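Peroxiredoxin (Clostridioides difficile, PDB 6TSB) is the spore coat protein CotE, which joins a predicted thiol peroxidase to a family 18 chitinase domain, the part described here, that hydrolyses chitin. Local coordinates at residues A[117-122]-A[166-171]; A[157-162]-A[196-201]; A[79-84]-A[91-96]; A[56-61]-A[133-138]; A[70-75]-A[123-128]. One frame throughout, in Å; residues are numbered along the deposited sequence.

Contact 1 of 5, residues A[117-122]-A[166-171]; sequences NFARQV and RDVIGD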
# COMPACT_ATOMS: atom_id res chain seq x y z
N ASN A 117 33.06 39.50 14.70
CA ASN A 117 33.38 39.50 13.25
C ASN A 117 32.37 38.64 12.49
O ASN A 117 31.82 39.11 11.50
CB ASN A 117 34.80 38.99 13.00
CG ASN A 117 35.18 39.09 11.54
OD1 ASN A 117 34.97 40.12 10.93
ND2 ASN A 117 35.73 38.03 10.98
N PHE A 118 32.13 37.41 12.95
CA PHE A 118 31.11 36.52 12.33
C PHE A 118 29.76 37.22 12.34
O PHE A 118 29.14 37.30 11.30
CB PHE A 118 31.01 35.18 13.06
CG PHE A 118 30.25 34.14 12.28
CD1 PHE A 118 30.90 33.32 11.38
CD2 PHE A 118 28.89 33.99 12.45
CE1 PHE A 118 30.19 32.37 10.66
CE2 PHE A 118 28.18 33.04 11.73
CZ PHE A 118 28.84 32.23 10.84
N ALA A 119 29.31 37.70 13.50
CA ALA A 119 27.99 38.34 13.60
C ALA A 119 27.94 39.48 12.58
O ALA A 119 26.99 39.49 11.84
CB ALA A 119 27.71 38.82 15.00
N ARG A 120 28.92 40.40 12.58
CA ARG A 120 28.96 41.59 11.68
C ARG A 120 28.73 41.13 10.23
O ARG A 120 28.00 41.81 9.52
CB ARG A 120 30.29 42.36 11.81
CG ARG A 120 30.29 43.77 11.21
CD ARG A 120 31.65 44.49 11.12
NE ARG A 120 32.76 43.58 10.80
CZ ARG A 120 33.06 43.08 9.59
NH1 ARG A 120 32.39 43.44 8.51
NH2 ARG A 120 34.06 42.23 9.45
N GLN A 121 29.34 40.02 9.82
CA GLN A 121 29.27 39.55 8.42
C GLN A 121 27.88 38.96 8.15
O GLN A 121 27.41 39.04 7.01
CB GLN A 121 30.35 38.51 8.19
CG GLN A 121 31.74 39.09 8.34
CD GLN A 121 32.72 38.35 7.48
OE1 GLN A 121 32.48 38.07 6.31
NE2 GLN A 121 33.86 38.03 8.06
N VAL A 122 27.28 38.33 9.16
CA VAL A 122 25.89 37.80 9.04
C VAL A 122 24.97 38.98 8.76
O VAL A 122 24.16 38.91 7.83
CB VAL A 122 25.48 37.01 10.30
CG1 VAL A 122 23.99 36.72 10.33
CG2 VAL A 122 26.28 35.71 10.39
N ARG A 166 22.40 37.50 17.35
CA ARG A 166 21.10 38.12 17.72
C ARG A 166 21.29 39.60 18.11
O ARG A 166 20.35 40.43 17.81
CB ARG A 166 20.43 37.34 18.86
CG ARG A 166 19.14 37.98 19.37
CD ARG A 166 18.08 38.11 18.30
NE ARG A 166 17.47 36.81 18.02
CZ ARG A 166 16.62 36.55 17.02
NH1 ARG A 166 16.28 37.49 16.15
NH2 ARG A 166 16.14 35.33 16.88
N ASP A 167 22.38 39.92 18.81
CA ASP A 167 22.67 41.31 19.28
C ASP A 167 22.73 42.24 18.05
O ASP A 167 22.15 43.34 18.11
CB ASP A 167 23.93 41.38 20.17
CG ASP A 167 23.79 40.83 21.60
OD1 ASP A 167 22.65 40.45 22.00
OD2 ASP A 167 24.84 40.78 22.32
N VAL A 168 23.33 41.80 16.94
CA VAL A 168 23.53 42.64 15.72
C VAL A 168 22.27 42.63 14.83
O VAL A 168 21.83 43.71 14.48
CB VAL A 168 24.81 42.21 14.97
CG1 VAL A 168 24.99 42.88 13.63
CG2 VAL A 168 26.04 42.49 15.82
N ILE A 169 21.68 41.47 14.50
CA ILE A 169 20.61 41.39 13.45
C ILE A 169 19.29 41.91 14.01
O ILE A 169 18.48 42.33 13.19
CB ILE A 169 20.46 39.99 12.85
CG1 ILE A 169 19.78 39.02 13.82
CG2 ILE A 169 21.81 39.50 12.35
CD1 ILE A 169 19.46 37.66 13.24
N GLY A 170 19.11 41.88 15.34
CA GLY A 170 17.89 42.34 16.04
C GLY A 170 16.86 41.22 16.25
O GLY A 170 17.11 40.06 15.83
N ASP A 171 15.73 41.55 16.87
CA ASP A 171 14.65 40.57 17.20
C ASP A 171 13.78 40.33 15.96
O ASP A 171 13.23 39.20 15.86
CB ASP A 171 13.82 41.03 18.40
CG ASP A 171 14.62 41.24 19.68
OD1 ASP A 171 15.64 40.53 19.88
OD2 ASP A 171 14.21 42.10 20.46

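Contact 2 of 5, residues A[157-162]-A[196-201]; sequences NFTLLL and APIIDY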
# COMPACT_ATOMS: atom_id res chain seq x y z
N ASN A 157 30.50 28.00 23.65
CA ASN A 157 30.89 29.04 22.67
C ASN A 157 29.72 29.25 21.70
O ASN A 157 29.45 30.43 21.35
CB ASN A 157 32.22 28.70 21.98
CG ASN A 157 33.45 28.96 22.86
OD1 ASN A 157 33.35 29.53 23.96
ND2 ASN A 157 34.60 28.48 22.39
N PHE A 158 29.03 28.16 21.32
CA PHE A 158 27.89 28.23 20.39
C PHE A 158 26.88 29.25 20.92
O PHE A 158 26.38 30.09 20.16
CB PHE A 158 27.29 26.84 20.16
CG PHE A 158 26.25 26.72 19.07
CD1 PHE A 158 26.27 27.53 17.94
CD2 PHE A 158 25.27 25.73 19.15
CE1 PHE A 158 25.34 27.38 16.93
CE2 PHE A 158 24.33 25.57 18.13
CZ PHE A 158 24.37 26.40 17.03
N THR A 159 26.59 29.21 22.20
CA THR A 159 25.56 30.10 22.80
C THR A 159 25.99 31.56 22.65
O THR A 159 25.11 32.47 22.46
CB THR A 159 25.37 29.78 24.29
OG1 THR A 159 25.17 28.37 24.42
CG2 THR A 159 24.24 30.56 24.92
N LEU A 160 27.28 31.82 22.84
CA LEU A 160 27.84 33.20 22.78
C LEU A 160 27.85 33.65 21.30
O LEU A 160 27.52 34.80 21.00
CB LEU A 160 29.22 33.22 23.44
CG LEU A 160 29.26 32.90 24.95
CD1 LEU A 160 30.68 32.56 25.38
CD2 LEU A 160 28.71 34.04 25.81
N LEU A 161 28.15 32.75 20.38
CA LEU A 161 28.08 33.09 18.94
C LEU A 161 26.64 33.53 18.60
O LEU A 161 26.46 34.60 18.01
CB LEU A 161 28.51 31.87 18.13
CG LEU A 161 28.49 32.08 16.63
CD1 LEU A 161 29.44 33.20 16.26
CD2 LEU A 161 28.86 30.80 15.90
N LEU A 162 25.65 32.71 18.95
CA LEU A 162 24.23 33.00 18.67
C LEU A 162 23.85 34.32 19.33
O LEU A 162 23.15 35.11 18.69
CB LEU A 162 23.37 31.83 19.16
CG LEU A 162 23.58 30.54 18.38
CD1 LEU A 162 23.04 29.34 19.12
CD2 LEU A 162 22.95 30.67 17.00
N ALA A 196 17.66 28.38 23.40
CA ALA A 196 16.19 28.42 23.24
C ALA A 196 15.68 29.85 23.12
O ALA A 196 15.07 30.18 22.11
CB ALA A 196 15.50 27.67 24.36
N PRO A 197 15.90 30.75 24.12
CA PRO A 197 15.34 32.10 24.06
C PRO A 197 16.02 33.04 23.04
O PRO A 197 15.44 34.10 22.76
CB PRO A 197 15.53 32.66 25.48
CG PRO A 197 16.70 31.87 26.04
CD PRO A 197 16.62 30.51 25.38
N ILE A 198 17.17 32.63 22.49
CA ILE A 198 17.92 33.46 21.50
C ILE A 198 17.32 33.25 20.11
O ILE A 198 17.12 34.25 19.40
CB ILE A 198 19.43 33.14 21.50
CG1 ILE A 198 20.08 33.41 22.86
CG2 ILE A 198 20.13 33.93 20.41
CD1 ILE A 198 21.37 32.63 23.08
N ILE A 199 17.11 31.99 19.73
CA ILE A 199 16.70 31.59 18.35
C ILE A 199 15.18 31.64 18.20
O ILE A 199 14.46 31.66 19.19
CB ILE A 199 17.24 30.19 18.04
CG1 ILE A 199 16.48 29.07 18.75
CG2 ILE A 199 18.72 30.13 18.33
CD1 ILE A 199 17.10 27.70 18.54
N ASP A 200 14.71 31.65 16.96
CA ASP A 200 13.27 31.62 16.59
C ASP A 200 12.85 30.17 16.40
O ASP A 200 11.74 29.82 16.78
CB ASP A 200 13.01 32.44 15.34
CG ASP A 200 13.24 33.92 15.56
OD1 ASP A 200 12.41 34.53 16.19
OD2 ASP A 200 14.27 34.43 15.12
N TYR A 201 13.73 29.34 15.86
CA TYR A 201 13.42 27.93 15.56
C TYR A 201 14.66 27.07 15.75
O TYR A 201 15.77 27.55 15.51
CB TYR A 201 12.90 27.78 14.13
CG TYR A 201 11.57 28.45 13.88
CD1 TYR A 201 10.40 27.89 14.37
CD2 TYR A 201 11.46 29.61 13.14
CE1 TYR A 201 9.16 28.51 14.17
CE2 TYR A 201 10.24 30.21 12.89
CZ TYR A 201 9.09 29.66 13.42
OH TYR A 201 7.87 30.22 13.19

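Contact 3 of 5, residues A[79-84]-A[91-96]; sequences NQLLAL and LKVIVA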
# COMPACT_ATOMS: atom_id res chain seq x y z
N ASN A 79 19.61 34.89 -5.62
CA ASN A 79 18.89 36.04 -6.22
C ASN A 79 17.61 35.51 -6.87
O ASN A 79 16.56 36.15 -6.70
CB ASN A 79 19.76 36.81 -7.21
CG ASN A 79 20.88 37.55 -6.51
OD1 ASN A 79 22.01 37.54 -6.99
ND2 ASN A 79 20.56 38.19 -5.40
N GLN A 80 17.69 34.38 -7.58
CA GLN A 80 16.51 33.77 -8.24
C GLN A 80 15.46 33.49 -7.17
O GLN A 80 14.32 33.94 -7.31
CB GLN A 80 16.90 32.49 -8.98
CG GLN A 80 15.79 31.95 -9.86
CD GLN A 80 16.20 30.71 -10.60
OE1 GLN A 80 17.38 30.49 -10.85
NE2 GLN A 80 15.23 29.89 -10.96
N LEU A 81 15.88 32.87 -6.08
CA LEU A 81 14.99 32.46 -4.96
C LEU A 81 14.39 33.71 -4.29
O LEU A 81 13.20 33.67 -3.95
CB LEU A 81 15.80 31.58 -4.02
CG LEU A 81 15.06 31.05 -2.79
CD1 LEU A 81 13.99 30.04 -3.19
CD2 LEU A 81 16.07 30.43 -1.84
N LEU A 82 15.15 34.80 -4.20
CA LEU A 82 14.70 36.07 -3.57
C LEU A 82 13.60 36.68 -4.41
O LEU A 82 12.77 37.40 -3.84
CB LEU A 82 15.87 37.06 -3.45
CG LEU A 82 16.73 36.87 -2.20
CD1 LEU A 82 18.02 37.66 -2.30
CD2 LEU A 82 15.96 37.28 -0.96
N ALA A 83 13.63 36.44 -5.72
CA ALA A 83 12.67 37.03 -6.68
C ALA A 83 11.26 36.45 -6.46
O ALA A 83 10.30 37.14 -6.81
CB ALA A 83 13.17 36.81 -8.08
N LEU A 84 11.13 35.26 -5.87
CA LEU A 84 9.81 34.66 -5.52
C LEU A 84 9.00 35.60 -4.62
O LEU A 84 7.80 35.40 -4.55
CB LEU A 84 9.98 33.31 -4.82
CG LEU A 84 10.55 32.21 -5.69
CD1 LEU A 84 10.61 30.90 -4.92
CD2 LEU A 84 9.71 32.07 -6.96
N LEU A 91 6.64 35.66 1.76
CA LEU A 91 7.58 34.51 1.80
C LEU A 91 8.83 34.99 2.53
O LEU A 91 9.26 36.15 2.31
CB LEU A 91 7.91 34.03 0.39
CG LEU A 91 8.92 32.88 0.30
CD1 LEU A 91 8.31 31.58 0.76
CD2 LEU A 91 9.44 32.72 -1.12
N LYS A 92 9.33 34.13 3.43
CA LYS A 92 10.55 34.40 4.23
C LYS A 92 11.69 33.69 3.51
O LYS A 92 11.55 32.48 3.21
CB LYS A 92 10.38 33.92 5.68
CG LYS A 92 9.58 34.86 6.57
CD LYS A 92 9.25 34.25 7.93
CE LYS A 92 9.00 35.28 9.01
NZ LYS A 92 7.58 35.67 9.11
N VAL A 93 12.76 34.44 3.22
CA VAL A 93 13.96 33.89 2.56
C VAL A 93 15.12 33.94 3.57
O VAL A 93 15.54 35.03 4.01
CB VAL A 93 14.26 34.62 1.24
CG1 VAL A 93 15.40 33.91 0.52
CG2 VAL A 93 13.02 34.71 0.35
N ILE A 94 15.65 32.76 3.85
CA ILE A 94 16.66 32.53 4.89
C ILE A 94 17.87 31.98 4.17
O ILE A 94 17.65 31.21 3.22
CB ILE A 94 16.14 31.53 5.94
CG1 ILE A 94 14.75 31.90 6.46
CG2 ILE A 94 17.14 31.34 7.09
CD1 ILE A 94 14.67 33.28 7.02
N VAL A 95 19.07 32.31 4.64
CA VAL A 95 20.33 31.65 4.23
C VAL A 95 20.84 30.80 5.39
O VAL A 95 20.98 31.29 6.54
CB VAL A 95 21.39 32.65 3.73
CG1 VAL A 95 22.73 31.97 3.50
CG2 VAL A 95 20.94 33.35 2.45
N ALA A 96 21.14 29.57 5.05
CA ALA A 96 21.82 28.60 5.90
C ALA A 96 23.32 28.71 5.64
O ALA A 96 23.73 28.70 4.45
CB ALA A 96 21.30 27.21 5.62

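Contact 4 of 5, residues A[56-61]-A[133-138]; sequences AVIFAF and GIDIDW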
# COMPACT_ATOMS: atom_id res chain seq x y z
N ALA A 56 8.31 29.66 4.21
CA ALA A 56 9.73 30.03 4.21
C ALA A 56 10.56 29.04 3.40
O ALA A 56 10.24 27.83 3.35
CB ALA A 56 10.22 30.10 5.63
N VAL A 57 11.59 29.59 2.77
CA VAL A 57 12.62 28.87 1.99
C VAL A 57 13.97 29.18 2.65
O VAL A 57 14.21 30.38 3.06
CB VAL A 57 12.61 29.29 0.50
CG1 VAL A 57 11.36 28.77 -0.19
CG2 VAL A 57 12.71 30.80 0.31
N ILE A 58 14.80 28.15 2.75
CA ILE A 58 16.13 28.26 3.39
C ILE A 58 17.13 27.94 2.30
O ILE A 58 17.24 26.77 1.95
CB ILE A 58 16.28 27.35 4.63
CG1 ILE A 58 15.20 27.58 5.68
CG2 ILE A 58 17.66 27.53 5.22
CD1 ILE A 58 15.36 26.73 6.95
N PHE A 59 17.79 28.97 1.76
CA PHE A 59 18.88 28.81 0.76
C PHE A 59 20.05 28.07 1.42
O PHE A 59 20.57 28.54 2.44
CB PHE A 59 19.36 30.16 0.23
CG PHE A 59 20.52 30.01 -0.72
CD1 PHE A 59 20.32 29.53 -2.01
CD2 PHE A 59 21.81 30.31 -0.33
CE1 PHE A 59 21.38 29.38 -2.89
CE2 PHE A 59 22.87 30.14 -1.21
CZ PHE A 59 22.66 29.67 -2.48
N ALA A 60 20.52 27.00 0.79
CA ALA A 60 21.72 26.26 1.22
C ALA A 60 22.78 26.25 0.10
O ALA A 60 22.50 25.82 -1.01
CB ALA A 60 21.29 24.88 1.63
N PHE A 61 24.02 26.69 0.38
CA PHE A 61 24.46 27.26 1.65
C PHE A 61 25.35 28.50 1.42
O PHE A 61 25.86 28.66 0.34
CB PHE A 61 25.37 26.29 2.41
CG PHE A 61 24.73 25.01 2.87
CD1 PHE A 61 23.94 24.98 4.00
CD2 PHE A 61 24.98 23.81 2.20
CE1 PHE A 61 23.37 23.79 4.43
CE2 PHE A 61 24.42 22.62 2.65
CZ PHE A 61 23.62 22.62 3.76
N GLY A 133 16.30 36.41 7.30
CA GLY A 133 17.29 36.12 8.34
C GLY A 133 18.18 34.97 7.97
O GLY A 133 18.44 34.77 6.79
N ILE A 134 18.61 34.21 8.97
CA ILE A 134 19.78 33.31 8.82
C ILE A 134 19.51 32.01 9.59
O ILE A 134 18.77 32.03 10.61
CB ILE A 134 21.08 34.05 9.25
CG1 ILE A 134 22.30 33.47 8.55
CG2 ILE A 134 21.28 34.11 10.77
CD1 ILE A 134 22.53 34.09 7.19
N ASP A 135 20.12 30.94 9.10
CA ASP A 135 20.04 29.60 9.72
C ASP A 135 21.48 29.17 9.94
O ASP A 135 22.28 29.35 9.00
CB ASP A 135 19.27 28.65 8.81
CG ASP A 135 19.11 27.26 9.42
OD1 ASP A 135 18.67 27.19 10.57
OD2 ASP A 135 19.41 26.26 8.73
N ILE A 136 21.82 28.60 11.11
CA ILE A 136 23.23 28.19 11.38
C ILE A 136 23.32 26.68 11.35
O ILE A 136 22.57 26.06 12.09
CB ILE A 136 23.70 28.80 12.70
CG1 ILE A 136 23.53 30.32 12.67
CG2 ILE A 136 25.13 28.38 12.99
CD1 ILE A 136 24.40 31.01 11.66
N ASP A 137 24.15 26.11 10.48
CA ASP A 137 24.25 24.64 10.29
C ASP A 137 25.66 24.19 10.65
O ASP A 137 26.34 23.62 9.81
CB ASP A 137 23.90 24.15 8.89
CG ASP A 137 22.44 24.35 8.51
OD1 ASP A 137 21.87 25.35 8.95
OD2 ASP A 137 21.91 23.49 7.73
N TRP A 138 25.98 24.29 11.93
CA TRP A 138 27.23 23.73 12.50
C TRP A 138 27.00 22.25 12.84
O TRP A 138 26.13 21.97 13.70
CB TRP A 138 27.61 24.60 13.69
CG TRP A 138 28.94 24.32 14.30
CD1 TRP A 138 29.82 23.32 14.01
CD2 TRP A 138 29.49 25.04 15.41
NE1 TRP A 138 30.91 23.40 14.83
CE2 TRP A 138 30.73 24.46 15.69
CE3 TRP A 138 29.06 26.16 16.14
CZ2 TRP A 138 31.55 24.94 16.73
CZ3 TRP A 138 29.87 26.64 17.14
CH2 TRP A 138 31.09 26.03 17.44

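Contact 5 of 5, residues A[70-75]-A[123-128]; sequences LFIPYP and NQMINE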
# COMPACT_ATOMS: atom_id res chain seq x y z
N LEU A 70 32.49 35.14 5.29
CA LEU A 70 31.27 34.56 4.65
C LEU A 70 31.31 34.78 3.14
O LEU A 70 31.53 35.93 2.72
CB LEU A 70 30.02 35.25 5.19
CG LEU A 70 29.59 34.94 6.62
CD1 LEU A 70 28.29 35.64 6.93
CD2 LEU A 70 29.45 33.45 6.87
N PHE A 71 31.01 33.75 2.35
CA PHE A 71 30.72 33.89 0.90
C PHE A 71 29.60 32.91 0.50
O PHE A 71 29.42 31.89 1.15
CB PHE A 71 32.00 33.65 0.11
CG PHE A 71 32.49 32.23 0.10
CD1 PHE A 71 33.11 31.69 1.22
CD2 PHE A 71 32.34 31.43 -1.02
CE1 PHE A 71 33.55 30.37 1.21
CE2 PHE A 71 32.79 30.12 -1.04
CZ PHE A 71 33.39 29.59 0.08
N ILE A 72 28.94 33.21 -0.62
CA ILE A 72 27.92 32.38 -1.32
C ILE A 72 28.60 31.72 -2.52
O ILE A 72 28.91 32.38 -3.49
CB ILE A 72 26.75 33.24 -1.85
CG1 ILE A 72 26.39 34.44 -0.97
CG2 ILE A 72 25.56 32.35 -2.15
CD1 ILE A 72 25.43 34.18 0.17
N PRO A 73 28.85 30.40 -2.56
CA PRO A 73 29.38 29.77 -3.77
C PRO A 73 28.57 30.02 -5.07
O PRO A 73 29.19 30.08 -6.10
CB PRO A 73 29.39 28.26 -3.46
CG PRO A 73 29.26 28.14 -1.95
CD PRO A 73 28.72 29.46 -1.44
N TYR A 74 27.23 30.09 -5.00
CA TYR A 74 26.33 30.19 -6.18
C TYR A 74 25.29 31.29 -6.00
O TYR A 74 24.10 31.01 -5.91
CB TYR A 74 25.59 28.87 -6.41
CG TYR A 74 26.45 27.67 -6.68
CD1 TYR A 74 26.82 27.34 -7.97
CD2 TYR A 74 26.82 26.81 -5.66
CE1 TYR A 74 27.57 26.21 -8.25
CE2 TYR A 74 27.61 25.69 -5.92
CZ TYR A 74 27.99 25.40 -7.22
OH TYR A 74 28.74 24.30 -7.50
N PRO A 75 25.69 32.58 -5.96
CA PRO A 75 24.74 33.67 -5.68
C PRO A 75 23.52 33.77 -6.61
O PRO A 75 22.50 34.29 -6.18
CB PRO A 75 25.58 34.96 -5.81
CG PRO A 75 26.89 34.54 -6.46
CD PRO A 75 27.06 33.06 -6.19
N ASN A 123 25.11 40.05 9.53
CA ASN A 123 24.20 41.21 9.43
C ASN A 123 24.44 41.89 8.09
O ASN A 123 23.49 42.43 7.51
CB ASN A 123 24.39 42.17 10.60
CG ASN A 123 23.38 43.29 10.60
OD1 ASN A 123 23.75 44.45 10.51
ND2 ASN A 123 22.11 42.94 10.64
N GLN A 124 25.68 41.84 7.60
CA GLN A 124 26.05 42.42 6.31
C GLN A 124 25.37 41.62 5.19
O GLN A 124 24.79 42.23 4.31
CB GLN A 124 27.56 42.43 6.10
CG GLN A 124 27.96 43.46 5.06
CD GLN A 124 29.14 42.98 4.24
OE1 GLN A 124 30.29 43.09 4.67
NE2 GLN A 124 28.84 42.45 3.06
N MET A 125 25.46 40.31 5.23
CA MET A 125 24.81 39.46 4.20
C MET A 125 23.28 39.64 4.25
O MET A 125 22.65 39.65 3.17
CB MET A 125 25.19 38.00 4.40
CG MET A 125 24.49 37.07 3.47
SD MET A 125 24.99 35.40 3.85
CE MET A 125 26.69 35.48 3.29
N ILE A 126 22.70 39.82 5.44
CA ILE A 126 21.23 40.03 5.59
C ILE A 126 20.85 41.37 4.95
O ILE A 126 19.84 41.40 4.23
CB ILE A 126 20.75 39.95 7.06
CG1 ILE A 126 20.79 38.51 7.58
CG2 ILE A 126 19.36 40.55 7.22
CD1 ILE A 126 20.62 38.38 9.08
N ASN A 127 21.59 42.45 5.20
CA ASN A 127 21.27 43.79 4.64
C ASN A 127 21.50 43.78 3.12
O ASN A 127 20.64 44.32 2.39
CB ASN A 127 22.04 44.90 5.36
CG ASN A 127 21.52 45.10 6.77
OD1 ASN A 127 20.37 44.80 7.07
ND2 ASN A 127 22.37 45.61 7.65
N GLU A 128 22.58 43.13 2.68
CA GLU A 128 23.05 43.14 1.27
C GLU A 128 22.01 42.47 0.36
O GLU A 128 21.77 43.00 -0.73
CB GLU A 128 24.41 42.44 1.19
CG GLU A 128 24.92 42.21 -0.23
CD GLU A 128 26.37 41.73 -0.31
OE1 GLU A 128 27.19 42.14 0.57
OE2 GLU A 128 26.68 40.96 -1.26

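Contact 1 of 5, residues A[117-122]-A[166-171]
Ala-119 and Val-168 bring helices 112-128 and 154-169 together, with the CB of Ala-119 lying 4.1 Å from the CG2 of Val-168. One turn further along helix 112-128, but at the very next residue of the partner helix, CG1 of Val-122 meets CG2 of Ile-169, also at 4.1 Å, the two side chains slanting across each other. Alanine suits the first site because a single methyl lets the backbones approach to 6.5 Å between the CA atoms of Ala-119 and Val-168, while the branched residues opposite fill the seam without long flexible chains. In Ile-169 the CG1 arm is tucked between backbone N and carbonyl carbon (chi1 74°), which leaves the CG2 methyl to face the valine.

The same helices add more hydrocarbon: Ala-119 also touches Ala-164, Val-122 touches Ile-165, and Phe-118 lies on both Leu-161 and Ile-165. Just past the end of helix 154-169, Gly-170 takes a positive phi, which a residue without a side chain adopts easily. Arg-166 braces this end: its NH1 donates to the O of Gly-170 over 2.7 Å at 160°, in the carbonyl plane and on a lone pair, and also reaches the O of Lys-173. Its NH2 forms a salt bridge to Asp-200 and a hydrogen bond to the O of Ile-198.

In these two pairs methyl meets methyl, so the attraction is dispersive and hydrophobic, with little directionality; the directional bonds lie at the helix end, where they hold the chain leaving Ile-169.

Contact 2 of 5, residues A[157-162]-A[196-201]
Ile-198 reaches from the loop after helix 192-195 toward Thr-159 and Leu-162 on helix 154-169. Its CB carries two arms, and each finds a different part of the helix. CG2 of Ile-198 is trans to the backbone N and rests against the last turn of the segment, 3.7 Å from the O of Leu-162 and 4.1 Å from the CB of the same leucine. The other arm runs through CG1, with chi1 at -61°, to CD1 of Ile-198, which lies 3.8 Å from the O of Thr-159 and 4.0 Å from the CG2 methyl of that threonine, the two side chains crossing at about a right angle. A beta-branched residue therefore lies against two backbone carbonyl oxygens about one turn apart.

This is the outer layer of the TIM barrel: helix 154-169 leads into strand 174-179, and the loop holding Ile-198 leads into the next parallel strand, 201-204. Ile-198 touches Leu-175 of the former strand as well, and Ile-199 touches Val-177.

Deeper in, CG2 of Ile-199 stands 4.5 Å from CD1 of Leu-162, a looser approach. CD1 of Leu-162 also sits over the centre of the Phe-158 ring, 3.7 Å above its plane, so the leucine fills the space between aromatic face and loop. Threonine serves both kinds of neighbour: its CG2 methyl meets Ile-198, while OG1 is hydrogen-bonded to Glu-191.

Contact 3 of 5, residues A[79-84]-A[91-96]
Val-93 receives Leu-81 and Leu-82 of helix 75-83, and the contacts across the two segments are apolar. CD2 of Leu-82 settles against the valine's branch point, 3.7 Å from the Val-93 CG1 and 3.8 Å from the Val-93 CB, the side chains meeting at a slant. Leu-81 comes to the same CG1 methyl of Val-93 with its own CD2, at 4.3 Å. A second pair forms where the chain turns: CB of Leu-84 packs on CD2 of Leu-91 at 3.8 Å. Leu-91 extends trans to its backbone N (chi1 178°), which carries the CD2 methyl across to Leu-84. Leucine suits the helix because its terminal fork reaches from the helix to the strand's side chains, while valine is compact and at home in a strand.

The polar bonds include one within segment 79-84, from Leu-84 N to Leu-81 O over 3.2 Å, and one from Val-93 N to OD2 of Asp-132.

The strand's two neighbours in the parallel sheet are 56-64, bonded through Lys-92 and Ile-94, and 133-137. Strand 56-64, helix 75-83 and strand 92-98 thus make a beta-alpha-beta crossover of the barrel, with Leu-81 also resting on Val-57.

Contact 4 of 5, residues A[56-61]-A[133-138]
Chi1 of -178° sets the carboxylate of Asp-135 trans to its backbone N, while in Ile-58 a chi1 of -56° places CG1 beside the backbone N and leaves CG2 trans to it; the two side chains then cross at about a right angle. CG2 of Ile-58 lies 4.1 Å from CB of Asp-135 and equally far from its OD2. Further along the two strands, Phe-61 offers its ring edge to Asp-137: CE1 of Phe-61 is 3.6 Å from OD2 of Asp-137, close to the ring plane, with ring and carboxylate planes turned 72° apart.

Strands 56-64 and 133-137 are not neighbours; strand 92-98 runs between them, so these side chains meet across it on the inside of the barrel. Ala-96 of that middle strand touches Ile-58, Phe-61, Asp-135 and Asp-137, and its small side chain leaves room for larger groups from either neighbour. A cis peptide bond joins Ala-60 to Phe-61, and the CB of Ala-60 sits 3.5 Å above the plane of the Phe-61 ring, over its centre. Ala-60 also packs on Trp-332 of the second subunit.

Segment 133-138 holds the middle of the DxxDxDxE signature of family 18 chitinases, with Asp-135 and Asp-137 its second and third aspartates; in relatives the glutamate that follows is the catalytic acid. Ser-176 OG and Tyr-41 OH are hydrogen-bonded to OD1 and OD2 of Asp-135 and help to fix its carboxylate.

An oxygen meeting an aromatic C-H edge is electrostatically favourable, since that rim is slightly positive, and the burial of the aspartates, with Ile-58 and Ala-96 against them, probably strengthens their polar interactions.

Contact 5 of 5, residues A[70-75]-A[123-128]
The short hairpin arm formed by strands 56-64 and 70-71 packs against helix 112-128, where Met-125 meets Leu-70 of the short strand and Ile-72 of the loop that follows. The methionine extends straight from the helix, with CG trans to the backbone N (chi1 176°), then bends at its last torsion (chi3 -70°) so that the terminal methyl turns between the two residues. CE of Met-125 lies 3.8 Å from CB of Leu-70 and 3.6 Å from CD1 of Ile-72; the Ile-72 CD1 also comes 3.9 Å from SD of Met-125. Leu-70 and Met-125 cross at about a right angle, Ile-72 and Met-125 at a slant. A long, unbranched and polarisable side chain suits this place, for it can span the distance from the helix to the strand and loop and adapt to two differently branched partners.

On the same helix Gln-124 and Glu-128, one turn apart, make a weak hydrogen bond from NE2 of Gln-124 to OE1 of Glu-128, 3.0 Å long. Leu-70 has a polar tie as well: its backbone N is hydrogen-bonded to OE1 of Gln-121.

Deeper in, Met-125 touches Ala-62 and Val-95, as a helix residue does when it covers the outer face of parallel strands in a TIM barrel.

Read from the N terminus, strand segment 56-61 opens contact 4 and 70-75 opens contact 5. Contact 3 is the first to close, at 91-96, and it lies within the span of contact 5, which in turn lies within that of contact 4. Before either of these closes, 117-122 opens contact 1; contacts 5 and 4 then end at 123-128 and 133-138. Contact 1 thus crosses both. It also crosses contact 2, which opens at 157-162 before contact 1 ends at 166-171 and closes at 196-201. Shared helices 112-128 and 154-169 carry this overlap around the barrel's outside, while contacts 3 and 4 join on its sheet.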